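Long-range contacts in pilin (Clostridioides difficile, PDB 6T8S), which is the major type IV pilin PilA1, whose copies probably assemble into the pilus fibre on the bacterial surface: residues K78-G84 with V132-I138; K63-G68 with E88-L92; S97-L101 with L122-T126; N12-V16 with L92-Q96. All blocks are in the same frame, centred on the assembly; numbering follows the deposited sequence.

Contact 1 of 4, residues K78-G84 with V132-I138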
loop_
_atom_site.group_PDB
_atom_site.type_symbol
_atom_site.label_atom_id
_atom_site.label_comp_id
_atom_site.label_asym_id
_atom_site.label_seq_id
_atom_site.Cartn_x
_atom_site.Cartn_y
_atom_site.Cartn_z
ATOM N N LYS A 78 11.520 -1.785 7.186
ATOM C CA LYS A 78 10.221 -1.091 6.967
ATOM C C LYS A 78 9.085 -2.097 6.767
ATOM O O LYS A 78 9.302 -3.126 6.099
ATOM C CB LYS A 78 10.338 -0.156 5.761
ATOM C CG LYS A 78 11.299 1.009 5.967
ATOM C CD LYS A 78 11.374 1.914 4.770
ATOM C CE LYS A 78 12.442 2.983 4.876
ATOM N NZ LYS A 78 13.782 2.380 5.058
ATOM N N LEU A 79 7.901 -1.775 7.289
ATOM C CA LEU A 79 6.623 -2.422 6.897
ATOM C C LEU A 79 6.052 -1.686 5.690
ATOM O O LEU A 79 5.929 -0.448 5.751
ATOM C CB LEU A 79 5.606 -2.392 8.040
ATOM C CG LEU A 79 4.256 -3.011 7.685
ATOM C CD1 LEU A 79 4.413 -4.483 7.343
ATOM C CD2 LEU A 79 3.250 -2.828 8.805
ATOM N N VAL A 80 5.678 -2.441 4.655
ATOM C CA VAL A 80 5.220 -1.886 3.353
ATOM C C VAL A 80 3.868 -2.512 3.008
ATOM O O VAL A 80 3.708 -3.749 3.113
ATOM C CB VAL A 80 6.272 -2.132 2.255
ATOM C CG1 VAL A 80 5.766 -1.735 0.879
ATOM C CG2 VAL A 80 7.577 -1.419 2.583
ATOM N N LEU A 81 2.923 -1.674 2.599
ATOM C CA LEU A 81 1.648 -2.123 2.017
ATOM C C LEU A 81 1.895 -2.335 0.518
ATOM O O LEU A 81 2.195 -1.362 -0.193
ATOM C CB LEU A 81 0.564 -1.071 2.273
ATOM C CG LEU A 81 -0.805 -1.400 1.688
ATOM C CD1 LEU A 81 -1.407 -2.633 2.345
ATOM C CD2 LEU A 81 -1.742 -0.197 1.802
ATOM N N GLN A 82 1.832 -3.589 0.082
ATOM C CA GLN A 82 1.872 -3.954 -1.347
ATOM C C GLN A 82 0.447 -3.897 -1.884
ATOM O O GLN A 82 -0.489 -4.425 -1.232
ATOM C CB GLN A 82 2.501 -5.344 -1.508
ATOM C CG GLN A 82 2.450 -5.863 -2.948
ATOM C CD GLN A 82 3.146 -7.201 -3.080
ATOM O OE1 GLN A 82 4.107 -7.479 -2.367
ATOM N NE2 GLN A 82 2.661 -8.044 -3.983
ATOM N N ILE A 83 0.283 -3.263 -3.040
ATOM C CA ILE A 83 -1.021 -3.155 -3.740
ATOM C C ILE A 83 -0.838 -3.804 -5.114
ATOM O O ILE A 83 -0.193 -3.201 -5.971
ATOM C CB ILE A 83 -1.485 -1.692 -3.836
ATOM C CG1 ILE A 83 -1.326 -0.955 -2.502
ATOM C CG2 ILE A 83 -2.917 -1.630 -4.363
ATOM C CD1 ILE A 83 -1.649 0.511 -2.576
ATOM N N GLY A 84 -1.394 -4.996 -5.273
ATOM C CA GLY A 84 -1.304 -5.765 -6.522
ATOM C C GLY A 84 -0.520 -7.041 -6.334
ATOM O O GLY A 84 0.237 -7.174 -5.354
ATOM N N VAL A 132 2.339 -3.510 -9.821
ATOM C CA VAL A 132 2.312 -3.569 -8.338
ATOM C C VAL A 132 2.901 -2.264 -7.797
ATOM O O VAL A 132 3.913 -1.785 -8.331
ATOM C CB VAL A 132 3.043 -4.811 -7.801
ATOM C CG1 VAL A 132 3.037 -4.825 -6.278
ATOM C CG2 VAL A 132 2.427 -6.093 -8.354
ATOM N N LEU A 133 2.257 -1.708 -6.769
ATOM C CA LEU A 133 2.641 -0.443 -6.103
ATOM C C LEU A 133 2.924 -0.758 -4.633
ATOM O O LEU A 133 2.358 -1.726 -4.104
ATOM C CB LEU A 133 1.492 0.571 -6.243
ATOM C CG LEU A 133 1.828 2.012 -5.857
ATOM C CD1 LEU A 133 2.691 2.683 -6.898
ATOM C CD2 LEU A 133 0.565 2.833 -5.627
ATOM N N TYR A 134 3.774 0.048 -4.004
ATOM C CA TYR A 134 4.247 -0.139 -2.620
ATOM C C TYR A 134 4.104 1.177 -1.847
ATOM O O TYR A 134 4.541 2.215 -2.355
ATOM C CB TYR A 134 5.698 -0.616 -2.656
ATOM C CG TYR A 134 5.888 -1.906 -3.405
ATOM C CD1 TYR A 134 5.684 -3.132 -2.790
ATOM C CD2 TYR A 134 6.222 -1.895 -4.749
ATOM C CE1 TYR A 134 5.872 -4.322 -3.479
ATOM C CE2 TYR A 134 6.397 -3.074 -5.457
ATOM C CZ TYR A 134 6.232 -4.288 -4.816
ATOM O OH TYR A 134 6.389 -5.454 -5.519
ATOM N N ILE A 135 3.511 1.127 -0.650
ATOM C CA ILE A 135 3.414 2.320 0.246
ATOM C C ILE A 135 3.964 1.953 1.627
ATOM O O ILE A 135 3.414 1.060 2.293
ATOM C CB ILE A 135 1.991 2.908 0.338
ATOM C CG1 ILE A 135 1.319 3.053 -1.032
ATOM C CG2 ILE A 135 2.058 4.246 1.062
ATOM C CD1 ILE A 135 -0.090 3.617 -0.987
ATOM N N VAL A 136 5.008 2.653 2.057
ATOM C CA VAL A 136 5.604 2.435 3.404
ATOM C C VAL A 136 4.538 2.755 4.462
ATOM O O VAL A 136 3.969 3.872 4.402
ATOM C CB VAL A 136 6.856 3.295 3.611
ATOM C CG1 VAL A 136 7.381 3.174 5.030
ATOM C CG2 VAL A 136 7.941 2.926 2.608
ATOM N N LEU A 137 4.290 1.824 5.385
ATOM C CA LEU A 137 3.361 2.015 6.545
ATOM C C LEU A 137 4.141 2.441 7.794
ATOM O O LEU A 137 3.705 3.395 8.477
ATOM C CB LEU A 137 2.643 0.703 6.843
ATOM C CG LEU A 137 1.569 0.286 5.852
ATOM C CD1 LEU A 137 1.101 -1.132 6.153
ATOM C CD2 LEU A 137 0.393 1.245 5.901
ATOM N N ILE A 138 5.224 1.726 8.092
ATOM C CA ILE A 138 6.033 1.917 9.331
ATOM C C ILE A 138 7.494 2.025 8.909
ATOM O O ILE A 138 8.018 1.067 8.337
ATOM C CB ILE A 138 5.796 0.798 10.365
ATOM C CG1 ILE A 138 4.306 0.620 10.686
ATOM C CG2 ILE A 138 6.629 1.066 11.617
ATOM C CD1 ILE A 138 3.984 -0.489 11.669
#
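Gln82 points its CG away from its own backbone nitrogen (chi1 174°) and stays extended from there, which lays the side chain beside the Tyr134 ring. The two point the same way, the amide and ring planes 65° apart, and Gln82 OE1 sits at the ring edge, 3.8 Å from Tyr134 CE1. Val80 CG1 meets the same ring near its plane and lies 3.7 Å from Tyr134 CB. Gln82 CG also touches Val132 CG1 at 3.5 Å, while Gln82 NE2 gives a nearly straight bond, 2.9 Å long, to Gly84 O, which fixes the rotation of the amide. The backbones form an antiparallel pair within the pilin sheet, with Leu81 and Ile83 bonded both ways to Ile135 and Leu133. At Leu79 a classic beta bulge shifts the register by one residue: Leu79 O accepts from Leu137 N at 2.8 Å and from Ile138 N at 3.3 Å, both on one face of its carbonyl plane. The opposite sheet face is aliphatic. There Leu79 CD2 touches Ile138 CD1 at 3.8 Å, and Ile83 CD1 meets Ile135 CD1 at 3.8 Å. Helix 9-37 packs on this side, with Ala30 against Leu79 and Tyr23 against Ile135.

Contact 2 of 4, residues K63-G68 with E88-L92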
loop_
_atom_site.group_PDB
_atom_site.type_symbol
_atom_site.label_atom_id
_atom_site.label_comp_id
_atom_site.label_asym_id
_atom_site.label_seq_id
_atom_site.Cartn_x
_atom_site.Cartn_y
_atom_site.Cartn_z
ATOM N N LYS A 63 -9.207 -5.439 -1.806
ATOM C CA LYS A 63 -8.640 -4.910 -3.071
ATOM C C LYS A 63 -8.684 -3.384 -3.029
ATOM O O LYS A 63 -9.645 -2.817 -2.451
ATOM C CB LYS A 63 -9.433 -5.378 -4.291
ATOM C CG LYS A 63 -9.340 -6.863 -4.607
ATOM C CD LYS A 63 -10.247 -7.286 -5.757
ATOM C CE LYS A 63 -9.948 -6.592 -7.075
ATOM N NZ LYS A 63 -8.664 -7.045 -7.665
ATOM N N ALA A 64 -7.694 -2.756 -3.644
ATOM C CA ALA A 64 -7.627 -1.290 -3.813
ATOM C C ALA A 64 -8.584 -0.872 -4.934
ATOM O O ALA A 64 -8.724 -1.612 -5.918
ATOM C CB ALA A 64 -6.208 -0.882 -4.088
ATOM N N ASP A 65 -9.206 0.303 -4.820
ATOM C CA ASP A 65 -10.105 0.844 -5.875
ATOM C C ASP A 65 -9.316 1.206 -7.146
ATOM O O ASP A 65 -9.948 1.339 -8.207
ATOM C CB ASP A 65 -10.908 2.026 -5.339
ATOM C CG ASP A 65 -12.138 1.621 -4.545
ATOM O OD1 ASP A 65 -12.342 0.413 -4.335
ATOM O OD2 ASP A 65 -12.917 2.519 -4.196
ATOM N N ILE A 66 -7.988 1.326 -7.069
ATOM C CA ILE A 66 -7.105 1.603 -8.246
ATOM C C ILE A 66 -6.658 0.279 -8.891
ATOM O O ILE A 66 -5.921 0.341 -9.893
ATOM C CB ILE A 66 -5.904 2.485 -7.851
ATOM C CG1 ILE A 66 -5.040 1.825 -6.772
ATOM C CG2 ILE A 66 -6.376 3.880 -7.457
ATOM C CD1 ILE A 66 -3.821 2.615 -6.364
ATOM N N GLY A 67 -7.112 -0.856 -8.365
ATOM C CA GLY A 67 -6.722 -2.212 -8.808
ATOM C C GLY A 67 -5.762 -2.862 -7.830
ATOM O O GLY A 67 -4.966 -2.133 -7.202
ATOM N N GLY A 68 -5.819 -4.191 -7.689
ATOM C CA GLY A 68 -4.771 -4.964 -7.001
ATOM C C GLY A 68 -5.153 -5.380 -5.593
ATOM O O GLY A 68 -5.779 -4.580 -4.854
ATOM N N GLU A 88 -2.955 -8.877 -11.000
ATOM C CA GLU A 88 -3.435 -7.508 -11.316
ATOM C C GLU A 88 -2.676 -6.503 -10.453
ATOM O O GLU A 88 -2.529 -6.773 -9.253
ATOM C CB GLU A 88 -4.943 -7.437 -11.072
ATOM C CG GLU A 88 -5.515 -6.038 -11.145
ATOM C CD GLU A 88 -6.997 -5.977 -10.806
ATOM O OE1 GLU A 88 -7.804 -6.257 -11.706
ATOM O OE2 GLU A 88 -7.340 -5.701 -9.629
ATOM N N GLY A 89 -2.183 -5.435 -11.073
ATOM C CA GLY A 89 -1.530 -4.311 -10.384
ATOM C C GLY A 89 -2.468 -3.126 -10.316
ATOM O O GLY A 89 -3.673 -3.291 -10.602
ATOM N N VAL A 90 -1.929 -1.959 -9.985
ATOM C CA VAL A 90 -2.711 -0.692 -9.924
ATOM C C VAL A 90 -2.678 -0.026 -11.295
ATOM O O VAL A 90 -1.733 -0.274 -12.084
ATOM C CB VAL A 90 -2.187 0.257 -8.836
ATOM C CG1 VAL A 90 -2.028 -0.451 -7.504
ATOM C CG2 VAL A 90 -0.908 0.960 -9.241
ATOM N N THR A 91 -3.660 0.835 -11.547
ATOM C CA THR A 91 -3.632 1.780 -12.680
ATOM C C THR A 91 -3.758 3.203 -12.120
ATOM O O THR A 91 -4.692 3.446 -11.338
ATOM C CB THR A 91 -4.694 1.402 -13.719
ATOM O OG1 THR A 91 -4.347 0.102 -14.198
ATOM C CG2 THR A 91 -4.750 2.376 -14.874
ATOM N N LEU A 92 -2.838 4.079 -12.514
ATOM C CA LEU A 92 -2.797 5.507 -12.104
ATOM C C LEU A 92 -2.547 6.384 -13.327
ATOM O O LEU A 92 -1.532 6.181 -14.033
ATOM C CB LEU A 92 -1.700 5.720 -11.053
ATOM C CG LEU A 92 -1.913 5.007 -9.717
ATOM C CD1 LEU A 92 -0.659 5.077 -8.855
ATOM C CD2 LEU A 92 -3.109 5.602 -8.979
#
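A salt bridge near the surface and an apolar patch beside it join the turn-bearing loop 63-68, which precedes strand 70-75, to the short strand 90-92 and its lead-in. Lys63 bends at its third and fourth torsions and crosses Glu88 at about a right angle, bringing Lys63 NZ 2.7 Å from Glu88 OE2 and above the carboxylate plane. The same oxygen accepts from Gly68 N at 2.9 Å, on its anti side and closer to that plane, so two donors grip Glu88 OE2 and probably stabilise its negative charge. Next to this, the type I turn from Ala64 to Gly67 presents Ile66 O to Thr91 N, a 2.8 Å bond that runs nearly along the C=O axis. The Ile66 side chain takes the crowded position for CG1 (chi1 60°) and lies side by side with Val90, Ile66 CD1 reaching Val90 CG1 at 3.7 Å. Its other branch, Ile66 CG2, touches Leu92 CD2 at 4.0 Å. Val90 CG1 also lies against Gly67 O, a buried carbonyl oxygen that has no polar partner in the model. Lys15 and Val19 of helix 9-37 pack on Ile66, while strand 90-92 pairs with strand 128-138 through Val90 and Lys131.

Contact 3 of 4, residues S97-L101 with L122-T126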
loop_
_atom_site.group_PDB
_atom_site.type_symbol
_atom_site.label_atom_id
_atom_site.label_comp_id
_atom_site.label_asym_id
_atom_site.label_seq_id
_atom_site.Cartn_x
_atom_site.Cartn_y
_atom_site.Cartn_z
ATOM N N SER A 97 -1.650 9.990 -9.521
ATOM C CA SER A 97 -0.321 9.952 -8.861
ATOM C C SER A 97 -0.098 11.244 -8.073
ATOM O O SER A 97 0.362 11.174 -6.898
ATOM C CB SER A 97 0.779 9.708 -9.871
ATOM O OG SER A 97 0.636 8.419 -10.420
ATOM N N ALA A 98 -0.405 12.384 -8.695
ATOM C CA ALA A 98 -0.249 13.731 -8.108
ATOM C C ALA A 98 -1.067 13.831 -6.816
ATOM O O ALA A 98 -0.529 14.323 -5.796
ATOM C CB ALA A 98 -0.652 14.781 -9.114
ATOM N N LYS A 99 -2.312 13.360 -6.833
ATOM C CA LYS A 99 -3.175 13.452 -5.628
ATOM C C LYS A 99 -2.608 12.556 -4.523
ATOM O O LYS A 99 -2.518 13.000 -3.349
ATOM C CB LYS A 99 -4.623 13.056 -5.930
ATOM C CG LYS A 99 -5.474 12.950 -4.673
ATOM C CD LYS A 99 -6.951 12.886 -4.927
ATOM C CE LYS A 99 -7.758 12.752 -3.649
ATOM N NZ LYS A 99 -7.539 13.887 -2.713
ATOM N N LEU A 100 -2.273 11.311 -4.862
ATOM C CA LEU A 100 -1.763 10.334 -3.872
ATOM C C LEU A 100 -0.534 10.944 -3.178
ATOM O O LEU A 100 -0.464 10.933 -1.926
ATOM C CB LEU A 100 -1.486 9.017 -4.610
ATOM C CG LEU A 100 -1.276 7.781 -3.752
ATOM C CD1 LEU A 100 -2.543 7.405 -2.994
ATOM C CD2 LEU A 100 -0.815 6.626 -4.633
ATOM N N LEU A 101 0.387 11.526 -3.950
ATOM C CA LEU A 101 1.634 12.119 -3.398
ATOM C C LEU A 101 1.326 13.379 -2.582
ATOM O O LEU A 101 1.955 13.567 -1.533
ATOM C CB LEU A 101 2.604 12.413 -4.543
ATOM C CG LEU A 101 3.357 11.192 -5.050
ATOM C CD1 LEU A 101 3.956 11.458 -6.423
ATOM C CD2 LEU A 101 4.438 10.793 -4.055
ATOM N N LEU A 122 7.386 6.942 -6.768
ATOM C CA LEU A 122 6.315 7.548 -7.596
ATOM C C LEU A 122 6.568 9.058 -7.653
ATOM O O LEU A 122 6.957 9.620 -6.623
ATOM C CB LEU A 122 4.943 7.240 -6.975
ATOM C CG LEU A 122 3.723 7.596 -7.833
ATOM C CD1 LEU A 122 3.513 6.608 -8.966
ATOM C CD2 LEU A 122 2.461 7.653 -6.980
ATOM N N THR A 123 6.350 9.689 -8.809
ATOM C CA THR A 123 6.373 11.163 -8.964
ATOM C C THR A 123 4.986 11.662 -9.375
ATOM O O THR A 123 4.135 10.848 -9.813
ATOM C CB THR A 123 7.428 11.630 -9.978
ATOM O OG1 THR A 123 6.876 11.498 -11.289
ATOM C CG2 THR A 123 8.724 10.856 -9.868
ATOM N N SER A 124 4.794 12.977 -9.305
ATOM C CA SER A 124 3.514 13.638 -9.653
ATOM C C SER A 124 3.251 13.529 -11.166
ATOM O O SER A 124 2.116 13.780 -11.572
ATOM C CB SER A 124 3.511 15.057 -9.163
ATOM O OG SER A 124 4.533 15.788 -9.800
ATOM N N ASN A 125 4.245 13.138 -11.969
ATOM C CA ASN A 125 4.104 12.958 -13.442
ATOM C C ASN A 125 4.100 11.474 -13.835
ATOM O O ASN A 125 4.127 11.204 -15.048
ATOM C CB ASN A 125 5.234 13.661 -14.204
ATOM C CG ASN A 125 5.219 15.157 -13.999
ATOM O OD1 ASN A 125 4.160 15.772 -13.988
ATOM N ND2 ASN A 125 6.385 15.751 -13.818
ATOM N N THR A 126 4.059 10.532 -12.889
ATOM C CA THR A 126 4.136 9.078 -13.202
ATOM C C THR A 126 2.756 8.523 -13.590
ATOM O O THR A 126 1.787 8.788 -12.871
ATOM C CB THR A 126 4.706 8.250 -12.046
ATOM O OG1 THR A 126 5.956 8.814 -11.659
ATOM C CG2 THR A 126 4.916 6.803 -12.436
#
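A type I turn from Thr123 to Thr126, opening with an ST turn, is fastened to the side of helix 94-104 by a serine and packed against it by leucines. Ser97 OG, set anti to its own carbonyl carbon (chi1 -66°), faces the loop and donates to Thr126 O at 2.7 Å, tilted 31° from the carbonyl plane. The turn is braced from within: Asn125 N bonds to Thr123 OG1 at 3.2 Å, Thr126 N to Thr123 O at 3.1 Å, and the hydroxyls Thr123 OG1 and Thr126 OG1 share a 2.9 Å hydrogen bond. Beside the serine, Leu122 turns its two methyl groups to the helix. Leu122 CD1 lies 3.7 Å from Ser97 OG, and Leu122 CD2 meets Leu100 CD2 at 4.2 Å, those two side chains crossing at about a right angle. Leu101, the next residue along the helix, lies near Leu122 in one of two modelled conformers, its detailed packing being uncertain. At the outer margin, Ala98 CB rests near the Ser124 carbonyl. Ile109 of strand 109-110 packs on Leu100 and Leu122 and pairs through its backbone with Leu122; Leu100 also touches Val16 of helix 9-37, so the helix lies between that long helix and the loop.

Contact 4 of 4, residues N12-V16 with L92-Q96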
loop_
_atom_site.group_PDB
_atom_site.type_symbol
_atom_site.label_atom_id
_atom_site.label_comp_id
_atom_site.label_asym_id
_atom_site.label_seq_id
_atom_site.Cartn_x
_atom_site.Cartn_y
_atom_site.Cartn_z
ATOM N N ASN A 12 -11.818 9.137 -10.655
ATOM C CA ASN A 12 -10.389 8.737 -10.527
ATOM C C ASN A 12 -9.817 9.295 -9.217
ATOM O O ASN A 12 -9.082 8.563 -8.539
ATOM C CB ASN A 12 -9.559 9.137 -11.754
ATOM C CG ASN A 12 -9.714 8.148 -12.894
ATOM O OD1 ASN A 12 -10.434 7.161 -12.764
ATOM N ND2 ASN A 12 -9.021 8.373 -13.999
ATOM N N LYS A 13 -10.153 10.536 -8.871
ATOM C CA LYS A 13 -9.703 11.192 -7.614
ATOM C C LYS A 13 -10.293 10.424 -6.419
ATOM O O LYS A 13 -9.580 10.229 -5.433
ATOM C CB LYS A 13 -10.083 12.681 -7.660
ATOM C CG LYS A 13 -10.163 13.392 -6.313
ATOM C CD LYS A 13 -10.666 14.836 -6.394
ATOM C CE LYS A 13 -11.082 15.408 -5.050
ATOM N NZ LYS A 13 -12.323 16.217 -5.161
ATOM N N ALA A 14 -11.550 9.972 -6.490
ATOM C CA ALA A 14 -12.204 9.253 -5.371
ATOM C C ALA A 14 -11.584 7.856 -5.207
ATOM O O ALA A 14 -11.414 7.406 -4.069
ATOM C CB ALA A 14 -13.701 9.200 -5.590
ATOM N N LYS A 15 -11.174 7.195 -6.296
ATOM C CA LYS A 15 -10.480 5.877 -6.182
ATOM C C LYS A 15 -9.174 6.047 -5.393
ATOM O O LYS A 15 -8.861 5.196 -4.537
ATOM C CB LYS A 15 -10.199 5.312 -7.574
ATOM C CG LYS A 15 -11.440 4.834 -8.299
ATOM C CD LYS A 15 -11.153 4.295 -9.671
ATOM C CE LYS A 15 -12.315 3.493 -10.212
ATOM N NZ LYS A 15 -12.113 3.184 -11.642
ATOM N N VAL A 16 -8.421 7.102 -5.693
ATOM C CA VAL A 16 -7.178 7.450 -4.941
ATOM C C VAL A 16 -7.539 7.693 -3.468
ATOM O O VAL A 16 -6.843 7.159 -2.588
ATOM C CB VAL A 16 -6.464 8.647 -5.598
ATOM C CG1 VAL A 16 -5.483 9.328 -4.665
ATOM C CG2 VAL A 16 -5.773 8.206 -6.882
ATOM N N LEU A 92 -2.838 4.079 -12.514
ATOM C CA LEU A 92 -2.797 5.507 -12.104
ATOM C C LEU A 92 -2.547 6.384 -13.327
ATOM O O LEU A 92 -1.532 6.181 -14.033
ATOM C CB LEU A 92 -1.700 5.720 -11.053
ATOM C CG LEU A 92 -1.913 5.007 -9.717
ATOM C CD1 LEU A 92 -0.659 5.077 -8.855
ATOM C CD2 LEU A 92 -3.109 5.602 -8.979
ATOM N N THR A 93 -3.429 7.352 -13.548
ATOM C CA THR A 93 -3.133 8.547 -14.373
ATOM C C THR A 93 -2.121 9.431 -13.633
ATOM O O THR A 93 -1.914 9.230 -12.414
ATOM C CB THR A 93 -4.426 9.301 -14.686
ATOM O OG1 THR A 93 -4.864 9.878 -13.452
ATOM C CG2 THR A 93 -5.486 8.408 -15.294
ATOM N N GLU A 94 -1.531 10.403 -14.329
ATOM C CA GLU A 94 -0.638 11.410 -13.710
ATOM C C GLU A 94 -1.412 12.173 -12.629
ATOM O O GLU A 94 -0.849 12.382 -11.533
ATOM C CB GLU A 94 -0.093 12.366 -14.769
ATOM C CG GLU A 94 0.849 11.686 -15.746
ATOM C CD GLU A 94 1.569 12.627 -16.700
ATOM O OE1 GLU A 94 1.710 13.827 -16.370
ATOM O OE2 GLU A 94 1.985 12.152 -17.771
ATOM N N ALA A 95 -2.668 12.541 -12.901
ATOM C CA ALA A 95 -3.513 13.294 -11.943
ATOM C C ALA A 95 -3.742 12.446 -10.680
ATOM O O ALA A 95 -3.725 13.021 -9.567
ATOM C CB ALA A 95 -4.813 13.715 -12.584
ATOM N N GLN A 96 -3.922 11.128 -10.820
ATOM C CA GLN A 96 -4.095 10.219 -9.651
ATOM C C GLN A 96 -2.791 10.144 -8.846
ATOM O O GLN A 96 -2.842 10.246 -7.589
ATOM C CB GLN A 96 -4.545 8.832 -10.094
ATOM C CG GLN A 96 -6.003 8.762 -10.534
ATOM C CD GLN A 96 -6.367 7.371 -10.984
ATOM O OE1 GLN A 96 -5.772 6.822 -11.914
ATOM N NE2 GLN A 96 -7.348 6.777 -10.324
HETATM O O HOH W 1 -7.375 11.103 -13.669
#
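Gln96, reaching from the first turn of helix 94-104 toward helix 9-37, carries most of this contact. Its CB packs on Val16 CG2 at 3.5 Å. With CG anti to the carbonyl carbon (chi1 -74°) and the chain extended from there, Gln96 CG lies 3.7 Å from both Val16 CG2 and Asn12 O. Gln96 CD then lies over Asn12 CB, and the two side-chain amides stack with their planes 19° apart. At the tip the two polar atoms go different ways. Gln96 NE2 donates to Asn12 O at 3.1 Å, with that carbonyl oxygen close to the plane of the glutamine amide; Asn12 O also takes the helical bond from Val16 N, on the opposite face of its carbonyl plane. Gln96 OE1 turns back to its own segment and accepts from Thr93 N at 2.9 Å, in the carbonyl plane and on a lone pair. Thr93 OG1 in turn accepts from Gln96 N at 3.1 Å, so Thr93, the N-cap residue, and Gln96 make a capping box; its Thr93 N bond to Gln96 OE1 helps fix the amide's rotation. A water bridges the hydrophilic margin, 3.2 Å from Asn12 ND2, whose hydrogen it accepts, and 2.8 Å from Thr93 OG1. Deeper in, Val16 meets Leu92 of strand 90-92 and Leu100 of helix 94-104, while Leu92 packs on Val128 and Leu133 of strand 128-138.

How the contacts relate
Contact 1 lies near the middle of the chain, its centre about 4 Å from the chain's own, while contacts 3 and 4 gather at one end, with centres about 9 Å apart. Contact 2 bridges the two regions: Ile83 CG2 of contact 1 packs on Ala64 CB at 3.4 Å and on Val90 CG1 at 3.5 Å, and Leu92 belongs to both contact 2 and contact 4. Leu133 of contact 1 extends the apolar core to Leu92 and Leu100. Contacts 3 and 4 both use helix 94-104, where Lys99 CG meets Val16 CG1 at 3.6 Å. Together the four tie the long N-terminal helix, the sheet and the second helix into one pilin domain.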